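Local coordinates for single-stranded DNA specific exonuclease RecJ (Thermus thermophilus, PDB 2ZXR), which degrades single-stranded DNA from the 5' end towards the 3' end, using divalent metal ions and with no detectable activity on single-stranded RNA, at residues A34-R38 and G39-K43; A308-Q311 and T312-A316; E415-A418 and A419-D423; R640-P643 and G644-S647. All blocks are in the same frame, centred on the assembly; numbering follows the deposited sequence.

Contact 1: A34-R38 and G39-K43; sequences AYWHR and GFRRK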
loop_
_atom_site.group_PDB
_atom_site.type_symbol
_atom_site.label_atom_id
_atom_site.label_comp_id
_atom_site.label_asym_id
_atom_site.label_seq_id
_atom_site.Cartn_x
_atom_site.Cartn_y
_atom_site.Cartn_z
ATOM N N ALA A 34 3.710 -7.708 -11.126
ATOM C CA ALA A 34 2.858 -6.930 -10.214
ATOM C C ALA A 34 1.383 -7.320 -10.386
ATOM O O ALA A 34 0.683 -7.635 -9.407
ATOM C CB ALA A 34 3.048 -5.437 -10.473
ATOM N N TYR A 35 0.906 -7.318 -11.628
ATOM C CA TYR A 35 -0.478 -7.705 -11.872
ATOM C C TYR A 35 -0.749 -9.122 -11.361
ATOM O O TYR A 35 -1.766 -9.352 -10.686
ATOM C CB TYR A 35 -0.816 -7.611 -13.359
ATOM C CG TYR A 35 -0.755 -6.206 -13.885
ATOM C CD1 TYR A 35 -1.542 -5.202 -13.328
ATOM C CD2 TYR A 35 0.111 -5.868 -14.917
ATOM C CE1 TYR A 35 -1.456 -3.893 -13.792
ATOM C CE2 TYR A 35 0.210 -4.577 -15.378
ATOM C CZ TYR A 35 -0.570 -3.589 -14.818
ATOM O OH TYR A 35 -0.453 -2.296 -15.265
ATOM N N TRP A 36 0.154 -10.066 -11.651
ATOM C CA TRP A 36 -0.063 -11.437 -11.185
ATOM C C TRP A 36 -0.242 -11.477 -9.664
ATOM O O TRP A 36 -1.148 -12.145 -9.154
ATOM C CB TRP A 36 1.091 -12.354 -11.581
ATOM C CG TRP A 36 0.828 -13.806 -11.238
ATOM C CD1 TRP A 36 0.108 -14.714 -11.980
ATOM C CD2 TRP A 36 1.273 -14.510 -10.073
ATOM N NE1 TRP A 36 0.085 -15.936 -11.344
ATOM C CE2 TRP A 36 0.789 -15.841 -10.174
ATOM C CE3 TRP A 36 2.035 -14.153 -8.955
ATOM C CZ2 TRP A 36 1.048 -16.813 -9.193
ATOM C CZ3 TRP A 36 2.291 -15.121 -7.976
ATOM C CH2 TRP A 36 1.795 -16.436 -8.106
ATOM N N HIS A 37 0.610 -10.754 -8.947
ATOM C CA HIS A 37 0.537 -10.699 -7.494
ATOM C C HIS A 37 -0.718 -10.021 -6.948
ATOM O O HIS A 37 -1.210 -10.409 -5.895
ATOM C CB HIS A 37 1.764 -9.980 -6.922
ATOM C CG HIS A 37 2.981 -10.851 -6.824
ATOM N ND1 HIS A 37 2.987 -12.046 -6.130
ATOM C CD2 HIS A 37 4.226 -10.710 -7.339
ATOM C CE1 HIS A 37 4.181 -12.604 -6.229
ATOM N NE2 HIS A 37 4.951 -11.813 -6.956
ATOM N N ARG A 38 -1.216 -9.005 -7.651
ATOM C CA ARG A 38 -2.384 -8.256 -7.213
ATOM C C ARG A 38 -3.641 -8.919 -7.715
ATOM O O ARG A 38 -4.729 -8.386 -7.543
ATOM C CB ARG A 38 -2.357 -6.818 -7.754
ATOM C CG ARG A 38 -1.028 -6.087 -7.664
ATOM C CD ARG A 38 -0.867 -5.356 -6.358
ATOM N NE ARG A 38 0.501 -4.890 -6.143
ATOM C CZ ARG A 38 0.914 -3.635 -6.286
ATOM N NH1 ARG A 38 0.063 -2.688 -6.659
ATOM N NH2 ARG A 38 2.178 -3.327 -6.020
ATOM N N GLY A 39 -3.489 -10.064 -8.364
ATOM C CA GLY A 39 -4.642 -10.779 -8.883
ATOM C C GLY A 39 -5.220 -10.274 -10.192
ATOM O O GLY A 39 -6.325 -10.673 -10.558
ATOM N N PHE A 40 -4.514 -9.395 -10.901
ATOM C CA PHE A 40 -5.023 -8.909 -12.185
ATOM C C PHE A 40 -4.612 -9.892 -13.281
ATOM O O PHE A 40 -3.431 -10.017 -13.594
ATOM C CB PHE A 40 -4.472 -7.513 -12.503
ATOM C CG PHE A 40 -4.933 -6.445 -11.543
ATOM C CD1 PHE A 40 -4.243 -6.203 -10.364
ATOM C CD2 PHE A 40 -6.072 -5.691 -11.815
ATOM C CE1 PHE A 40 -4.676 -5.227 -9.465
ATOM C CE2 PHE A 40 -6.514 -4.713 -10.923
ATOM C CZ PHE A 40 -5.814 -4.482 -9.748
ATOM N N ARG A 41 -5.588 -10.587 -13.862
ATOM C CA ARG A 41 -5.307 -11.578 -14.895
ATOM C C ARG A 41 -5.789 -11.218 -16.298
ATOM O O ARG A 41 -5.061 -11.418 -17.267
ATOM C CB ARG A 41 -5.893 -12.934 -14.486
ATOM C CG ARG A 41 -5.430 -13.421 -13.116
ATOM C CD ARG A 41 -3.918 -13.253 -12.929
ATOM N NE ARG A 41 -3.480 -13.552 -11.563
ATOM C CZ ARG A 41 -3.351 -14.778 -11.064
ATOM N NH1 ARG A 41 -2.948 -14.945 -9.808
ATOM N NH2 ARG A 41 -3.617 -15.838 -11.825
ATOM N N ARG A 42 -7.009 -10.696 -16.407
ATOM C CA ARG A 42 -7.576 -10.314 -17.704
ATOM C C ARG A 42 -7.734 -8.798 -17.760
ATOM O O ARG A 42 -7.660 -8.137 -16.724
ATOM C CB ARG A 42 -8.941 -10.978 -17.893
ATOM C CG ARG A 42 -8.947 -12.457 -17.561
ATOM C CD ARG A 42 -10.300 -13.076 -17.818
ATOM N NE ARG A 42 -11.358 -12.449 -17.031
ATOM C CZ ARG A 42 -11.436 -12.485 -15.701
ATOM N NH1 ARG A 42 -10.511 -13.120 -14.985
ATOM N NH2 ARG A 42 -12.452 -11.890 -15.082
ATOM N N LYS A 43 -7.949 -8.246 -18.954
ATOM C CA LYS A 43 -8.111 -6.798 -19.097
ATOM C C LYS A 43 -9.234 -6.226 -18.232
ATOM O O LYS A 43 -9.130 -5.105 -17.731
ATOM C CB LYS A 43 -8.376 -6.415 -20.554
ATOM C CG LYS A 43 -7.141 -6.346 -21.439
ATOM C CD LYS A 43 -7.471 -5.670 -22.770
ATOM C CE LYS A 43 -6.307 -5.736 -23.752
ATOM N NZ LYS A 43 -5.090 -5.079 -23.216
#
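The guanidinium of Arg41 lies flat on one face of the Trp36 indole. Their centres are 4.0 Å apart and the planes differ by 19°. Arg41 CZ sits off-centre over the five-membered ring, so the stack is also a cation-pi contact. Arg41 NH1 lies over the rim of the indole, 3.5 Å from Trp36 NE1. It also gives a weak hydrogen bond to the backbone oxygen Trp36 O. The Phe40 ring is met at its edge: Arg38 CB lies in its plane, 3.3 Å from Phe40 CD1. Tyr35 CB packs against Phe40 CB at 3.8 Å.

The Trp36 side chain has CG anti to its backbone N (chi1 -174°). Arg41 bends at chi2 (-46°) and runs alongside it in the same direction. The backbone between them turns at Gly39, which has positive phi and closes the helix in a Schellman motif. Phe40 N bonds to Tyr35 O at 2.8 Å, and Gly39 N bonds to Trp36 O at 3.2 Å. Arg41 NE is buried with no polar partner in the model.

Beyond the cap, Asp45 accepts from the backbone N of Arg41 and Arg42 as the chain leaves the helix. This is the C-terminal end of helix 29-37. Tyr35 and Arg41 both touch Val21 of helix 15-25, and the Tyr35 hydroxyl is hydrogen-bonded to Glu446 O in helix 440-447.

Contact 2: A308-Q311 and T312-A316; sequences ARRQ and TLEEA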
loop_
_atom_site.group_PDB
_atom_site.type_symbol
_atom_site.label_atom_id
_atom_site.label_comp_id
_atom_site.label_asym_id
_atom_site.label_seq_id
_atom_site.Cartn_x
_atom_site.Cartn_y
_atom_site.Cartn_z
ATOM N N ALA A 308 -4.998 23.871 9.222
ATOM C CA ALA A 308 -3.762 24.509 9.684
ATOM C C ALA A 308 -3.720 24.463 11.212
ATOM O O ALA A 308 -2.652 24.319 11.818
ATOM C CB ALA A 308 -3.686 25.977 9.199
ATOM N N ARG A 309 -4.890 24.582 11.835
ATOM C CA ARG A 309 -4.981 24.521 13.291
ATOM C C ARG A 309 -4.666 23.083 13.735
ATOM O O ARG A 309 -3.850 22.864 14.619
ATOM C CB ARG A 309 -6.380 24.949 13.742
ATOM C CG ARG A 309 -6.665 24.856 15.251
ATOM C CD ARG A 309 -5.665 25.668 16.099
ATOM N NE ARG A 309 -6.060 25.689 17.510
ATOM C CZ ARG A 309 -5.274 26.077 18.513
ATOM N NH1 ARG A 309 -4.031 26.484 18.274
ATOM N NH2 ARG A 309 -5.727 26.054 19.763
ATOM N N ARG A 310 -5.300 22.106 13.100
ATOM C CA ARG A 310 -5.063 20.705 13.417
ATOM C C ARG A 310 -3.558 20.421 13.287
ATOM O O ARG A 310 -2.959 19.775 14.154
ATOM C CB ARG A 310 -5.869 19.806 12.461
ATOM C CG ARG A 310 -5.781 18.282 12.721
ATOM C CD ARG A 310 -4.612 17.638 11.942
ATOM N NE ARG A 310 -4.707 17.836 10.485
ATOM C CZ ARG A 310 -3.821 17.367 9.605
ATOM N NH1 ARG A 310 -2.773 16.666 10.020
ATOM N NH2 ARG A 310 -3.956 17.614 8.308
ATOM N N GLN A 311 -2.950 20.929 12.212
ATOM C CA GLN A 311 -1.532 20.705 11.973
ATOM C C GLN A 311 -0.670 21.290 13.066
ATOM O O GLN A 311 0.274 20.652 13.507
ATOM C CB GLN A 311 -1.116 21.298 10.627
ATOM C CG GLN A 311 -1.486 20.401 9.463
ATOM C CD GLN A 311 -1.454 21.123 8.123
ATOM O OE1 GLN A 311 -1.296 20.495 7.077
ATOM N NE2 GLN A 311 -1.618 22.443 8.153
ATOM N N THR A 312 -1.010 22.502 13.496
ATOM C CA THR A 312 -0.274 23.194 14.532
ATOM C C THR A 312 -0.337 22.441 15.845
ATOM O O THR A 312 0.692 22.185 16.454
ATOM C CB THR A 312 -0.815 24.618 14.735
ATOM O OG1 THR A 312 -0.775 25.310 13.478
ATOM C CG2 THR A 312 0.043 25.376 15.767
ATOM N N LEU A 313 -1.538 22.083 16.282
ATOM C CA LEU A 313 -1.703 21.326 17.528
ATOM C C LEU A 313 -0.972 19.980 17.455
ATOM O O LEU A 313 -0.271 19.588 18.399
ATOM C CB LEU A 313 -3.183 21.069 17.809
ATOM C CG LEU A 313 -4.030 22.296 18.135
ATOM C CD1 LEU A 313 -5.534 21.945 18.064
ATOM C CD2 LEU A 313 -3.660 22.796 19.552
ATOM N N GLU A 314 -1.144 19.278 16.334
ATOM C CA GLU A 314 -0.525 17.978 16.143
ATOM C C GLU A 314 0.996 18.072 16.248
ATOM O O GLU A 314 1.639 17.256 16.908
ATOM C CB GLU A 314 -0.897 17.438 14.780
ATOM C CG GLU A 314 -0.204 16.163 14.404
ATOM C CD GLU A 314 -0.477 15.760 12.965
ATOM O OE1 GLU A 314 -1.648 15.899 12.511
ATOM O OE2 GLU A 314 0.481 15.295 12.293
ATOM N N GLU A 315 1.563 19.070 15.585
ATOM C CA GLU A 315 2.995 19.249 15.619
ATOM C C GLU A 315 3.457 19.587 17.049
ATOM O O GLU A 315 4.449 19.044 17.503
ATOM C CB GLU A 315 3.431 20.326 14.626
ATOM C CG GLU A 315 4.837 20.064 14.108
ATOM C CD GLU A 315 4.937 18.762 13.270
ATOM O OE1 GLU A 315 6.033 18.173 13.248
ATOM O OE2 GLU A 315 3.941 18.334 12.629
ATOM N N ALA A 316 2.741 20.448 17.767
ATOM C CA ALA A 316 3.135 20.744 19.141
ATOM C C ALA A 316 3.007 19.490 20.038
ATOM O O ALA A 316 3.852 19.257 20.895
ATOM C CB ALA A 316 2.292 21.902 19.729
#
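Arg310 and Glu314 form a salt bridge one helical turn apart. Arg310 NH1 reaches Glu314 OE1 at 2.8 Å, with an N-H...O angle of 154°. The oxygen lies in the guanidinium plane and is approached on its syn side, somewhat out of the carboxylate plane. The Glu314 chain is extended beyond CG. Arg310 is bent at chi2 (-90°) and chi3, which brings its guanidinium round beside the carboxylate. Arg310 NH2 is held separately by Asn307 OD1.

The backbone bonds are those of an alpha-helix. Leu313 N to Arg309 O is 3.0 Å, and Glu314 N to Arg310 O is 2.9 Å. Thr312 adds a side-chain bond to this ladder. Its OG1 gives a hydrogen bond of 2.7 Å to Ala308 O, which also accepts from Thr312 N. The two donors come from opposite faces of the carbonyl plane.

The remaining contact is van der Waals packing of Leu313 on the flat face of the Arg309 guanidinium. Leu313 CD2 lies over its centre, 3.8 Å from Arg309 CZ.

The segments belong to the long helix 293-321. Arg310 and Glu314 both touch Ile346 of helix 341-355, while Arg310 also packs on helix 261-277. Arg350 NH1 forms salt bridges with Glu315 OE2 and Glu314 OE2, so both oxygens of the buried Glu314 are paired with charge. This probably favours its ionised form and fixes the rotation of the carboxylate.

Contact 3: E415-A418 and A419-D423; sequences EAYA and ARFPD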
loop_
_atom_site.group_PDB
_atom_site.type_symbol
_atom_site.label_atom_id
_atom_site.label_comp_id
_atom_site.label_asym_id
_atom_site.label_seq_id
_atom_site.Cartn_x
_atom_site.Cartn_y
_atom_site.Cartn_z
ATOM N N GLU A 415 1.937 -2.366 29.251
ATOM C CA GLU A 415 3.337 -2.695 28.983
ATOM C C GLU A 415 3.552 -4.196 29.160
ATOM O O GLU A 415 4.326 -4.819 28.417
ATOM C CB GLU A 415 4.280 -1.963 29.941
ATOM C CG GLU A 415 4.407 -0.478 29.719
ATOM C CD GLU A 415 5.320 0.178 30.752
ATOM O OE1 GLU A 415 5.712 -0.501 31.720
ATOM O OE2 GLU A 415 5.647 1.370 30.615
ATOM N N ALA A 416 2.867 -4.766 30.152
ATOM C CA ALA A 416 2.975 -6.188 30.453
ATOM C C ALA A 416 2.265 -6.994 29.400
ATOM O O ALA A 416 2.699 -8.082 29.052
ATOM C CB ALA A 416 2.384 -6.502 31.844
ATOM N N TYR A 417 1.156 -6.475 28.903
ATOM C CA TYR A 417 0.436 -7.173 27.857
ATOM C C TYR A 417 1.360 -7.281 26.628
ATOM O O TYR A 417 1.520 -8.362 26.053
ATOM C CB TYR A 417 -0.834 -6.413 27.475
ATOM C CG TYR A 417 -1.573 -7.064 26.344
ATOM C CD1 TYR A 417 -2.249 -8.270 26.533
ATOM C CD2 TYR A 417 -1.530 -6.525 25.062
ATOM C CE1 TYR A 417 -2.852 -8.927 25.464
ATOM C CE2 TYR A 417 -2.130 -7.171 23.983
ATOM C CZ TYR A 417 -2.778 -8.372 24.188
ATOM O OH TYR A 417 -3.302 -9.049 23.112
ATOM N N ALA A 418 1.982 -6.165 26.251
ATOM C CA ALA A 418 2.866 -6.129 25.080
ATOM C C ALA A 418 4.096 -7.013 25.243
ATOM O O ALA A 418 4.616 -7.555 24.258
ATOM C CB ALA A 418 3.299 -4.678 24.780
ATOM N N ALA A 419 4.560 -7.140 26.488
ATOM C CA ALA A 419 5.725 -7.959 26.799
ATOM C C ALA A 419 5.484 -9.439 26.502
ATOM O O ALA A 419 6.424 -10.193 26.324
ATOM C CB ALA A 419 6.115 -7.776 28.268
ATOM N N ARG A 420 4.224 -9.847 26.447
ATOM C CA ARG A 420 3.872 -11.234 26.159
ATOM C C ARG A 420 4.055 -11.589 24.682
ATOM O O ARG A 420 3.937 -12.757 24.295
ATOM C CB ARG A 420 2.419 -11.494 26.570
ATOM C CG ARG A 420 2.224 -11.540 28.086
ATOM C CD ARG A 420 0.778 -11.288 28.509
ATOM N NE ARG A 420 -0.201 -11.978 27.670
ATOM C CZ ARG A 420 -1.519 -11.950 27.879
ATOM N NH1 ARG A 420 -2.014 -11.271 28.911
ATOM N NH2 ARG A 420 -2.349 -12.584 27.049
ATOM N N PHE A 421 4.351 -10.591 23.854
ATOM C CA PHE A 421 4.507 -10.859 22.436
ATOM C C PHE A 421 5.861 -10.513 21.859
ATOM O O PHE A 421 6.625 -9.736 22.435
ATOM C CB PHE A 421 3.431 -10.128 21.630
ATOM C CG PHE A 421 2.038 -10.434 22.069
ATOM C CD1 PHE A 421 1.535 -9.897 23.244
ATOM C CD2 PHE A 421 1.229 -11.267 21.317
ATOM C CE1 PHE A 421 0.240 -10.184 23.669
ATOM C CE2 PHE A 421 -0.072 -11.563 21.733
ATOM C CZ PHE A 421 -0.563 -11.016 22.917
ATOM N N PRO A 422 6.200 -11.135 20.720
ATOM C CA PRO A 422 7.486 -10.842 20.087
ATOM C C PRO A 422 7.460 -9.405 19.591
ATOM O O PRO A 422 6.384 -8.824 19.424
ATOM C CB PRO A 422 7.565 -11.865 18.950
ATOM C CG PRO A 422 6.141 -12.347 18.765
ATOM C CD PRO A 422 5.588 -12.346 20.153
ATOM N N ASP A 423 8.630 -8.815 19.391
ATOM C CA ASP A 423 8.689 -7.439 18.902
ATOM C C ASP A 423 8.064 -7.321 17.517
ATOM O O ASP A 423 8.140 -8.249 16.707
ATOM C CB ASP A 423 10.135 -6.961 18.822
ATOM C CG ASP A 423 10.759 -6.788 20.187
ATOM O OD1 ASP A 423 12.004 -6.675 20.257
ATOM O OD2 ASP A 423 9.995 -6.754 21.180
#
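The end of helix 407-419, where the chain turns towards strand 426-433, is packed by Tyr417 and Phe421. Phe421 CE1 lies over one face of the Tyr417 ring, towards its rim, and is 3.6 Å from Tyr417 CZ. The two rings meet obliquely, with centroids 5.0 Å apart and planes at 53°. At the edge of the Phe421 ring, Tyr417 O lies in its plane, 3.2 Å from Phe421 CD1. The Tyr417 chi1 of 177° swings the ring out from the helix with a lean towards its C-terminal end, where Phe421 meets it.

Arg420 comes to the edge of the tyrosine ring. Tyr417 CD1 lies over a face of the guanidinium, near its rim, and 3.8 Å from Arg420 NH1. The two planes are steeply inclined, at 68°, so this is no flat stack.

The backbone bonds span fewer residues as the helix ends. Ala419 N still reaches back four residues, to Glu415 O at 3.0 Å. Arg420 N bonds to Tyr417 O at 3.1 Å and only weakly to Ala416 O. Phe421 N then bonds to Ala418 O at 3.1 Å.

Tyr417 also packs on Ala380 and Ser383 of helix 377-383. Further on, Asp423 forms a salt bridge with Arg357. The change from bonds spanning four residues to bonds spanning three is typical of a helix C-terminus tightening into a 3-10-like turn.

Contact 4: R640-P643 and G644-S647; sequences RRHP and GLFS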
loop_
_atom_site.group_PDB
_atom_site.type_symbol
_atom_site.label_atom_id
_atom_site.label_comp_id
_atom_site.label_asym_id
_atom_site.label_seq_id
_atom_site.Cartn_x
_atom_site.Cartn_y
_atom_site.Cartn_z
ATOM N N ARG A 640 25.293 -12.274 -4.952
ATOM C CA ARG A 640 24.937 -12.144 -3.540
ATOM C C ARG A 640 24.987 -13.486 -2.799
ATOM O O ARG A 640 24.684 -13.548 -1.611
ATOM C CB ARG A 640 23.517 -11.560 -3.418
ATOM C CG ARG A 640 23.188 -10.918 -2.086
ATOM C CD ARG A 640 23.211 -9.389 -2.175
ATOM N NE ARG A 640 24.459 -8.856 -2.735
ATOM C CZ ARG A 640 24.772 -8.836 -4.037
ATOM N NH1 ARG A 640 23.927 -9.318 -4.946
ATOM N NH2 ARG A 640 25.946 -8.342 -4.435
ATOM N N ARG A 641 25.348 -14.561 -3.494
ATOM C CA ARG A 641 25.389 -15.883 -2.862
ATOM C C ARG A 641 24.055 -16.172 -2.184
ATOM O O ARG A 641 24.012 -16.605 -1.044
ATOM C CB ARG A 641 26.506 -15.957 -1.808
ATOM C CG ARG A 641 27.844 -16.468 -2.316
ATOM C CD ARG A 641 28.573 -15.422 -3.102
ATOM N NE ARG A 641 28.757 -15.812 -4.498
ATOM C CZ ARG A 641 29.480 -15.111 -5.369
ATOM N NH1 ARG A 641 30.082 -13.990 -4.976
ATOM N NH2 ARG A 641 29.596 -15.525 -6.624
ATOM N N HIS A 642 22.954 -15.914 -2.873
ATOM C CA HIS A 642 21.655 -16.165 -2.274
ATOM C C HIS A 642 21.068 -17.454 -2.843
ATOM O O HIS A 642 20.463 -17.454 -3.915
ATOM C CB HIS A 642 20.722 -14.968 -2.521
ATOM C CG HIS A 642 19.503 -14.981 -1.661
ATOM N ND1 HIS A 642 18.507 -15.918 -1.808
ATOM C CD2 HIS A 642 19.152 -14.219 -0.596
ATOM C CE1 HIS A 642 17.592 -15.740 -0.871
ATOM N NE2 HIS A 642 17.960 -14.717 -0.121
ATOM N N PRO A 643 21.223 -18.575 -2.108
ATOM C CA PRO A 643 20.724 -19.879 -2.540
ATOM C C PRO A 643 19.263 -19.971 -2.945
ATOM O O PRO A 643 18.948 -20.581 -3.961
ATOM C CB PRO A 643 21.078 -20.798 -1.358
ATOM C CG PRO A 643 22.324 -20.156 -0.802
ATOM C CD PRO A 643 21.935 -18.696 -0.822
ATOM N N GLY A 644 18.373 -19.376 -2.158
ATOM C CA GLY A 644 16.955 -19.430 -2.485
ATOM C C GLY A 644 16.571 -18.736 -3.783
ATOM O O GLY A 644 15.878 -19.327 -4.613
ATOM N N LEU A 645 17.025 -17.487 -3.950
ATOM C CA LEU A 645 16.744 -16.666 -5.142
ATOM C C LEU A 645 17.424 -17.216 -6.385
ATOM O O LEU A 645 16.884 -17.191 -7.483
ATOM C CB LEU A 645 17.216 -15.226 -4.896
ATOM C CG LEU A 645 16.319 -14.470 -3.898
ATOM C CD1 LEU A 645 16.974 -13.198 -3.356
ATOM C CD2 LEU A 645 14.997 -14.169 -4.607
ATOM N N PHE A 646 18.632 -17.715 -6.201
ATOM C CA PHE A 646 19.389 -18.274 -7.315
ATOM C C PHE A 646 18.690 -19.547 -7.766
ATOM O O PHE A 646 18.498 -19.768 -8.963
ATOM C CB PHE A 646 20.797 -18.610 -6.865
ATOM C CG PHE A 646 21.648 -19.128 -7.956
ATOM C CD1 PHE A 646 22.135 -18.271 -8.933
ATOM C CD2 PHE A 646 21.946 -20.482 -8.033
ATOM C CE1 PHE A 646 22.898 -18.755 -9.961
ATOM C CE2 PHE A 646 22.715 -20.964 -9.067
ATOM C CZ PHE A 646 23.190 -20.103 -10.027
ATOM N N SER A 647 18.312 -20.379 -6.786
ATOM C CA SER A 647 17.618 -21.628 -7.081
ATOM C C SER A 647 16.296 -21.321 -7.777
ATOM O O SER A 647 15.931 -21.972 -8.743
ATOM C CB SER A 647 17.315 -22.414 -5.790
ATOM O OG SER A 647 18.489 -22.947 -5.194
#
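This is a helix N-cap, and it lies in the C-terminal domain of RecJ between helix 624-639 and helix 643-655. His642 is the N-cap residue. Its ND1 accepts a hydrogen bond of 3.0 Å from Leu645 N, with an N-H...N angle of 168°. A donor of the first turn, which has no preceding carbonyl of the helix to meet, is thus satisfied by a side chain. Accepting this bond means that ND1 carries no proton. NE2 is the donor on the other side of the ring, and it bonds to Leu533 O. The imidazole is therefore held at both nitrogens.

The His642 chi1 of -165° brings ND1 round to face Leu645 N. Leu645 then closes over the ring. Leu645 CD1 stands 3.4 Å from the centroid of the His642 ring, almost straight above its centre, in a CH-pi contact. Leu645 CG is 3.4 Å from His642 ND1.

The chain reaches this cap through a Schellman motif at Arg641, which ends helix 624-639. The new helix begins at Pro643. Phe646 N bonds to His642 O at 2.9 Å. Leu645 packs on Ala637 and Phe646 on Leu634, both of helix 624-639, and Phe646 also meets strand 541-543.

Ser647 OG bonds both within its helix and to the chain at the backbone N of Phe540 and Ala541. Pro643 O accepts twice from Ser647, from N at 2.9 Å and from OG at 2.7 Å, through opposite faces of its carbonyl plane.

In the fold
The four contacts are local and share no helix or strand. Contacts 1 and 3 finish helices, contact 4 joins one helix end to the next helix start, and contact 2 lies within a long helix. Contact 4 is buried, contacts 1 and 3 are partly so, and contact 2 is at the surface. Their chemistry differs: a salt bridge in contact 2, arginine on indole in contact 1, two aromatic rings in contact 3, and a capping histidine under leucine in contact 4. Contacts 2 and 4 both have a hydroxyl bonded one turn back. Contact 2 does not touch the metal site: its Arg310 side chain is about 12 Å from that of Asp82. The others lie away from the annotated sites.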